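PDB 4GS5: acyl-CoA synthetase (AMP-forming)/AMP-acid ligase II-like protein from Dyadobacter fermentans, which probably acts as an ATP-dependent acyl-CoA ligase of the AMP-binding family, joining a carboxylic acid to coenzyme A by way of an acyl-adenylate. Local coordinates for residues V272-W285 with L298-L312. Sequence-based numbering, arbitrary orientation.
With EDO (1,2-ethanediol), chain P.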
loop_
_atom_site.group_PDB
_atom_site.type_symbol
_atom_site.label_atom_id
_atom_site.label_comp_id
_atom_site.label_asym_id
_atom_site.label_seq_id
_atom_site.Cartn_x
_atom_site.Cartn_y
_atom_site.Cartn_z
ATOM N N VAL A 272 -8.434 23.059 -20.013
ATOM C CA VAL A 272 -9.364 23.825 -20.830
ATOM C C VAL A 272 -9.509 25.254 -20.304
ATOM O O VAL A 272 -9.399 26.207 -21.067
ATOM C CB VAL A 272 -10.743 23.157 -20.906
ATOM C CG1 VAL A 272 -11.772 24.117 -21.505
ATOM C CG2 VAL A 272 -10.655 21.865 -21.709
ATOM N N PHE A 273 -9.754 25.401 -19.003
ATOM C CA PHE A 273 -9.819 26.732 -18.389
ATOM C C PHE A 273 -8.565 27.555 -18.684
ATOM O O PHE A 273 -8.655 28.691 -19.147
ATOM C CB PHE A 273 -10.004 26.625 -16.875
ATOM C CG PHE A 273 -11.434 26.479 -16.445
ATOM C CD1 PHE A 273 -12.175 25.372 -16.814
ATOM C CD2 PHE A 273 -12.026 27.440 -15.645
ATOM C CE1 PHE A 273 -13.490 25.240 -16.407
ATOM C CE2 PHE A 273 -13.336 27.316 -15.239
ATOM C CZ PHE A 273 -14.070 26.216 -15.617
ATOM N N HIS A 274 -7.398 26.981 -18.405
ATOM C CA HIS A 274 -6.132 27.680 -18.643
ATOM C C HIS A 274 -6.054 28.143 -20.093
ATOM O O HIS A 274 -5.704 29.293 -20.375
ATOM C CB HIS A 274 -4.939 26.774 -18.311
ATOM C CG HIS A 274 -3.639 27.244 -18.891
ATOM N ND1 HIS A 274 -3.197 26.859 -20.140
ATOM C CD2 HIS A 274 -2.685 28.064 -18.391
ATOM C CE1 HIS A 274 -2.028 27.424 -20.384
ATOM N NE2 HIS A 274 -1.693 28.159 -19.340
ATOM N N HIS A 275 -6.397 27.238 -21.005
ATOM C CA HIS A 275 -6.345 27.516 -22.437
ATOM C C HIS A 275 -7.280 28.650 -22.851
ATOM O O HIS A 275 -7.013 29.352 -23.829
ATOM C CB HIS A 275 -6.669 26.252 -23.240
ATOM C CG HIS A 275 -6.678 26.465 -24.723
ATOM N ND1 HIS A 275 -7.838 26.476 -25.467
ATOM C CD2 HIS A 275 -5.666 26.680 -25.598
ATOM C CE1 HIS A 275 -7.542 26.688 -26.736
ATOM N NE2 HIS A 275 -6.231 26.814 -26.843
ATOM N N LEU A 276 -8.375 28.818 -22.112
ATOM C CA LEU A 276 -9.333 29.889 -22.389
ATOM C C LEU A 276 -9.157 31.088 -21.459
ATOM O O LEU A 276 -9.931 32.047 -21.518
ATOM C CB LEU A 276 -10.774 29.371 -22.309
ATOM C CG LEU A 276 -11.385 28.792 -23.589
ATOM C CD1 LEU A 276 -10.514 27.686 -24.165
ATOM C CD2 LEU A 276 -12.795 28.283 -23.324
ATOM N N ASN A 277 -8.143 31.032 -20.601
ATOM C CA ASN A 277 -7.882 32.108 -19.648
ATOM C C ASN A 277 -9.091 32.429 -18.755
ATOM O O ASN A 277 -9.457 33.590 -18.569
ATOM C CB ASN A 277 -7.389 33.364 -20.375
ATOM C CG ASN A 277 -7.046 34.496 -19.421
ATOM O OD1 ASN A 277 -7.735 35.518 -19.381
ATOM N ND2 ASN A 277 -5.986 34.312 -18.639
ATOM N N ILE A 278 -9.707 31.385 -18.211
ATOM C CA ILE A 278 -10.793 31.546 -17.261
ATOM C C ILE A 278 -10.229 31.434 -15.855
ATOM O O ILE A 278 -9.696 30.390 -15.475
ATOM C CB ILE A 278 -11.860 30.467 -17.465
ATOM C CG1 ILE A 278 -12.368 30.499 -18.908
ATOM C CG2 ILE A 278 -13.009 30.661 -16.494
ATOM C CD1 ILE A 278 -13.456 29.485 -19.199
ATOM N N GLY A 279 -10.334 32.515 -15.091
ATOM C CA GLY A 279 -9.764 32.566 -13.759
ATOM C C GLY A 279 -10.718 32.075 -12.687
ATOM O O GLY A 279 -10.316 31.876 -11.543
ATOM N N ASN A 280 -11.983 31.890 -13.056
ATOM C CA ASN A 280 -12.987 31.404 -12.120
ATOM C C ASN A 280 -12.579 30.071 -11.517
ATOM O O ASN A 280 -12.107 29.170 -12.223
ATOM C CB ASN A 280 -14.334 31.223 -12.817
ATOM C CG ASN A 280 -14.766 32.450 -13.578
ATOM O OD1 ASN A 280 -14.116 32.859 -14.542
ATOM N ND2 ASN A 280 -15.882 33.036 -13.165
ATOM N N ALA A 281 -12.765 29.930 -10.212
ATOM C CA ALA A 281 -12.498 28.644 -9.583
ATOM C C ALA A 281 -13.588 27.677 -10.037
ATOM O O ALA A 281 -14.659 28.106 -10.473
ATOM C CB ALA A 281 -12.480 28.781 -8.066
ATOM N N PHE A 282 -13.320 26.380 -9.949
ATOM C CA PHE A 282 -14.313 25.395 -10.337
ATOM C C PHE A 282 -13.980 24.067 -9.670
ATOM O O PHE A 282 -12.862 23.851 -9.201
ATOM C CB PHE A 282 -14.293 25.195 -11.855
ATOM C CG PHE A 282 -13.093 24.412 -12.328
ATOM C CD1 PHE A 282 -13.166 23.036 -12.498
ATOM C CD2 PHE A 282 -11.875 25.048 -12.546
ATOM C CE1 PHE A 282 -12.050 22.301 -12.907
ATOM C CE2 PHE A 282 -10.752 24.318 -12.949
ATOM C CZ PHE A 282 -10.848 22.942 -13.133
ATOM N N PHE A 283 -14.957 23.171 -9.639
ATOM C CA PHE A 283 -14.679 21.786 -9.284
ATOM C C PHE A 283 -15.736 20.891 -9.903
ATOM O O PHE A 283 -16.918 21.256 -9.991
ATOM C CB PHE A 283 -14.586 21.580 -7.754
ATOM C CG PHE A 283 -15.845 21.947 -7.001
ATOM C CD1 PHE A 283 -16.834 20.994 -6.763
ATOM C CD2 PHE A 283 -16.039 23.238 -6.536
ATOM C CE1 PHE A 283 -17.984 21.320 -6.074
ATOM C CE2 PHE A 283 -17.202 23.581 -5.846
ATOM C CZ PHE A 283 -18.172 22.619 -5.604
ATOM N N CYS A 284 -15.297 19.733 -10.371
ATOM C CA CYS A 284 -16.231 18.712 -10.799
ATOM C C CYS A 284 -16.880 18.097 -9.575
ATOM O O CYS A 284 -16.264 17.993 -8.515
ATOM C CB CYS A 284 -15.514 17.643 -11.619
ATOM S SG CYS A 284 -15.164 18.214 -13.279
ATOM N N TRP A 285 -18.133 17.698 -9.732
ATOM C CA TRP A 285 -18.861 17.059 -8.655
ATOM C C TRP A 285 -19.878 16.111 -9.281
ATOM O O TRP A 285 -19.748 15.739 -10.449
ATOM C CB TRP A 285 -19.551 18.113 -7.790
ATOM C CG TRP A 285 -19.881 17.657 -6.401
ATOM C CD1 TRP A 285 -21.124 17.605 -5.822
ATOM C CD2 TRP A 285 -18.956 17.201 -5.406
ATOM N NE1 TRP A 285 -21.023 17.140 -4.535
ATOM C CE2 TRP A 285 -19.705 16.888 -4.252
ATOM C CE3 TRP A 285 -17.569 17.045 -5.371
ATOM C CZ2 TRP A 285 -19.109 16.418 -3.074
ATOM C CZ3 TRP A 285 -16.977 16.572 -4.199
ATOM C CH2 TRP A 285 -17.748 16.265 -3.069
ATOM N N LEU A 298 -20.414 20.063 -13.320
ATOM C CA LEU A 298 -19.355 21.043 -13.140
ATOM C C LEU A 298 -19.873 22.257 -12.365
ATOM O O LEU A 298 -20.941 22.802 -12.669
ATOM C CB LEU A 298 -18.797 21.465 -14.505
ATOM C CG LEU A 298 -17.717 22.540 -14.542
ATOM C CD1 LEU A 298 -16.474 22.092 -13.774
ATOM C CD2 LEU A 298 -17.382 22.863 -15.988
ATOM N N VAL A 299 -19.118 22.677 -11.356
ATOM C CA VAL A 299 -19.488 23.834 -10.538
ATOM C C VAL A 299 -18.433 24.932 -10.695
ATOM O O VAL A 299 -17.231 24.687 -10.520
ATOM C CB VAL A 299 -19.574 23.469 -9.052
ATOM C CG1 VAL A 299 -20.123 24.639 -8.268
ATOM C CG2 VAL A 299 -20.415 22.218 -8.846
ATOM N N ILE A 300 -18.884 26.138 -11.014
ATOM C CA ILE A 300 -17.996 27.262 -11.279
ATOM C C ILE A 300 -18.353 28.419 -10.350
ATOM O O ILE A 300 -19.529 28.658 -10.084
ATOM C CB ILE A 300 -18.141 27.724 -12.744
ATOM C CG1 ILE A 300 -17.780 26.580 -13.698
ATOM C CG2 ILE A 300 -17.283 28.948 -13.028
ATOM C CD1 ILE A 300 -17.861 26.970 -15.159
ATOM N N GLU A 301 -17.344 29.135 -9.861
ATOM C CA GLU A 301 -17.564 30.281 -8.974
ATOM C C GLU A 301 -17.718 31.587 -9.755
ATOM O O GLU A 301 -16.881 31.917 -10.593
ATOM C CB GLU A 301 -16.415 30.417 -7.978
ATOM C CG GLU A 301 -16.640 31.475 -6.895
ATOM C CD GLU A 301 -15.509 31.506 -5.872
ATOM O OE1 GLU A 301 -14.328 31.559 -6.285
ATOM O OE2 GLU A 301 -15.804 31.471 -4.656
ATOM N N ASN A 302 -18.785 32.328 -9.462
ATOM C CA ASN A 302 -19.110 33.560 -10.188
ATOM C C ASN A 302 -19.618 33.288 -11.600
ATOM O O ASN A 302 -19.117 32.398 -12.288
ATOM C CB ASN A 302 -17.906 34.507 -10.245
ATOM C CG ASN A 302 -17.426 34.923 -8.873
ATOM O OD1 ASN A 302 -18.228 35.220 -7.984
ATOM N ND2 ASN A 302 -16.108 34.943 -8.686
ATOM N N ALA A 303 -20.608 34.064 -12.034
ATOM C CA ALA A 303 -21.190 33.881 -13.361
ATOM C C ALA A 303 -20.190 34.222 -14.458
ATOM O O ALA A 303 -19.244 34.980 -14.238
ATOM C CB ALA A 303 -22.456 34.723 -13.516
HETATM N N MSE A 304 -20.400 33.645 -15.636
HETATM C CA MSE A 304 -19.597 33.966 -16.808
HETATM C C MSE A 304 -20.538 34.390 -17.925
HETATM O O MSE A 304 -21.713 34.016 -17.920
HETATM C CB MSE A 304 -18.781 32.754 -17.264
HETATM C CG MSE A 304 -18.094 31.987 -16.152
HETATM SE SE MSE A 304 -16.851 30.645 -16.865
HETATM C CE MSE A 304 -17.830 30.121 -18.446
ATOM N N PRO A 305 -20.024 35.163 -18.894
ATOM C CA PRO A 305 -20.836 35.586 -20.043
ATOM C C PRO A 305 -21.229 34.383 -20.902
ATOM O O PRO A 305 -20.427 33.453 -21.063
ATOM C CB PRO A 305 -19.899 36.519 -20.815
ATOM C CG PRO A 305 -18.527 36.082 -20.424
ATOM C CD PRO A 305 -18.627 35.619 -18.998
ATOM N N GLU A 306 -22.450 34.402 -21.429
ATOM C CA GLU A 306 -22.972 33.283 -22.209
ATOM C C GLU A 306 -21.982 32.825 -23.285
ATOM O O GLU A 306 -21.814 31.625 -23.518
ATOM C CB GLU A 306 -24.322 33.654 -22.842
ATOM C CG GLU A 306 -25.048 32.491 -23.517
ATOM C CD GLU A 306 -26.348 32.907 -24.212
ATOM O OE1 GLU A 306 -26.816 34.051 -24.001
ATOM O OE2 GLU A 306 -26.902 32.085 -24.978
ATOM N N ALA A 307 -21.328 33.790 -23.927
ATOM C CA ALA A 307 -20.385 33.512 -25.008
ATOM C C ALA A 307 -19.234 32.628 -24.544
ATOM O O ALA A 307 -18.895 31.638 -25.200
ATOM C CB ALA A 307 -19.848 34.814 -25.586
ATOM N N LEU A 308 -18.637 32.997 -23.413
ATOM C CA LEU A 308 -17.506 32.257 -22.862
ATOM C C LEU A 308 -17.960 30.898 -22.341
ATOM O O LEU A 308 -17.242 29.912 -22.465
ATOM C CB LEU A 308 -16.814 33.061 -21.760
ATOM C CG LEU A 308 -15.452 32.545 -21.288
ATOM C CD1 LEU A 308 -14.559 32.221 -22.468
ATOM C CD2 LEU A 308 -14.781 33.561 -20.383
ATOM N N THR A 309 -19.161 30.845 -21.778
ATOM C CA THR A 309 -19.718 29.582 -21.314
ATOM C C THR A 309 -19.878 28.595 -22.476
ATOM O O THR A 309 -19.601 27.403 -22.330
ATOM C CB THR A 309 -21.065 29.788 -20.600
ATOM O OG1 THR A 309 -20.878 30.684 -19.497
ATOM C CG2 THR A 309 -21.597 28.465 -20.078
ATOM N N GLU A 310 -20.313 29.106 -23.624
ATOM C CA GLU A 310 -20.438 28.310 -24.845
ATOM C C GLU A 310 -19.088 27.803 -25.359
ATOM O O GLU A 310 -18.962 26.628 -25.725
ATOM C CB GLU A 310 -21.151 29.105 -25.939
ATOM C CG GLU A 310 -22.664 28.977 -25.904
ATOM C CD GLU A 310 -23.366 29.901 -26.899
ATOM O OE1 GLU A 310 -22.686 30.501 -27.765
ATOM O OE2 GLU A 310 -24.605 30.029 -26.806
ATOM N N ARG A 311 -18.086 28.681 -25.400
ATOM C CA ARG A 311 -16.732 28.262 -25.749
ATOM C C ARG A 311 -16.275 27.160 -24.798
ATOM O O ARG A 311 -15.713 26.148 -25.215
ATOM C CB ARG A 311 -15.741 29.428 -25.677
ATOM C CG ARG A 311 -15.704 30.320 -26.909
ATOM C CD ARG A 311 -14.377 31.072 -27.006
ATOM N NE ARG A 311 -13.282 30.185 -27.397
ATOM C CZ ARG A 311 -12.036 30.584 -27.641
ATOM N NH1 ARG A 311 -11.712 31.866 -27.529
ATOM N NH2 ARG A 311 -11.109 29.698 -27.995
ATOM N N LEU A 312 -16.517 27.370 -23.510
ATOM C CA LEU A 312 -16.049 26.440 -22.496
ATOM C C LEU A 312 -16.673 25.076 -22.721
ATOM O O LEU A 312 -15.978 24.057 -22.792
ATOM C CB LEU A 312 -16.410 26.945 -21.106
ATOM C CG LEU A 312 -16.153 25.891 -20.036
ATOM C CD1 LEU A 312 -14.653 25.615 -19.916
ATOM C CD2 LEU A 312 -16.754 26.339 -18.717
HETATM C C1 EDO P . -9.424 25.490 -8.006
HETATM O O1 EDO P . -10.261 25.772 -9.142
HETATM C C2 EDO P . -9.639 26.525 -6.911
HETATM O O2 EDO P . -9.169 27.770 -7.415
#
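Leu-312 packs its CD1 between Val-272 and Phe-273 where the two helices meet. CD1 lies 3.6 Å from Val-272 CG1 and also touches CE1 of the Phe-273 ring. Ile-300 CD1 reaches the edge of the same ring, 3.9 Å from Phe-273 CZ. Within 272-285, the Phe-282 ring sets its CD2 over the centre of one Phe-273 face. This side is tight and apolar, and Ile-278 extends it, with CG2 3.9 Å from the selenium of selenomethionine Met-304. At its edge Asn-280 adds a polar tie. Its ND2 gives a nearly straight bond (165°) to Glu-301 O, 3.0 Å away and in the carbonyl plane. With an alanine here, Glu-301 O would probably lose this donor, and the turn after the strand would be less firmly held.

Strands 282-289 and 295-301 form an antiparallel hairpin, and strand 329-332 completes a small three-stranded sheet. Phe-283 and Val-299 are a hydrogen-bonded pair, N to O both ways, and Glu-301 N bonds to Ala-281 O. Helices 262-276 and 306-319 cover the sheet face bearing Phe-282, Cys-284, Leu-298 and Ile-300. The fold is consistent with the small C-terminal domain of ANL enzymes.

On the other face, Val-299 CB makes a CH-pi contact over the Phe-283 ring face, 3.9 Å from its centroid. Phe-283 CG stands between its backbone N and carbonyl carbon (chi1 60°), which lays the ring alongside Val-299. Glu-301 OE2 accepts a hydrogen bond from Phe-335 N.

The contact is looser toward solvent. Exposed Arg-311, on helix 306-319, lays a guanidinium face against Leu-276 CG.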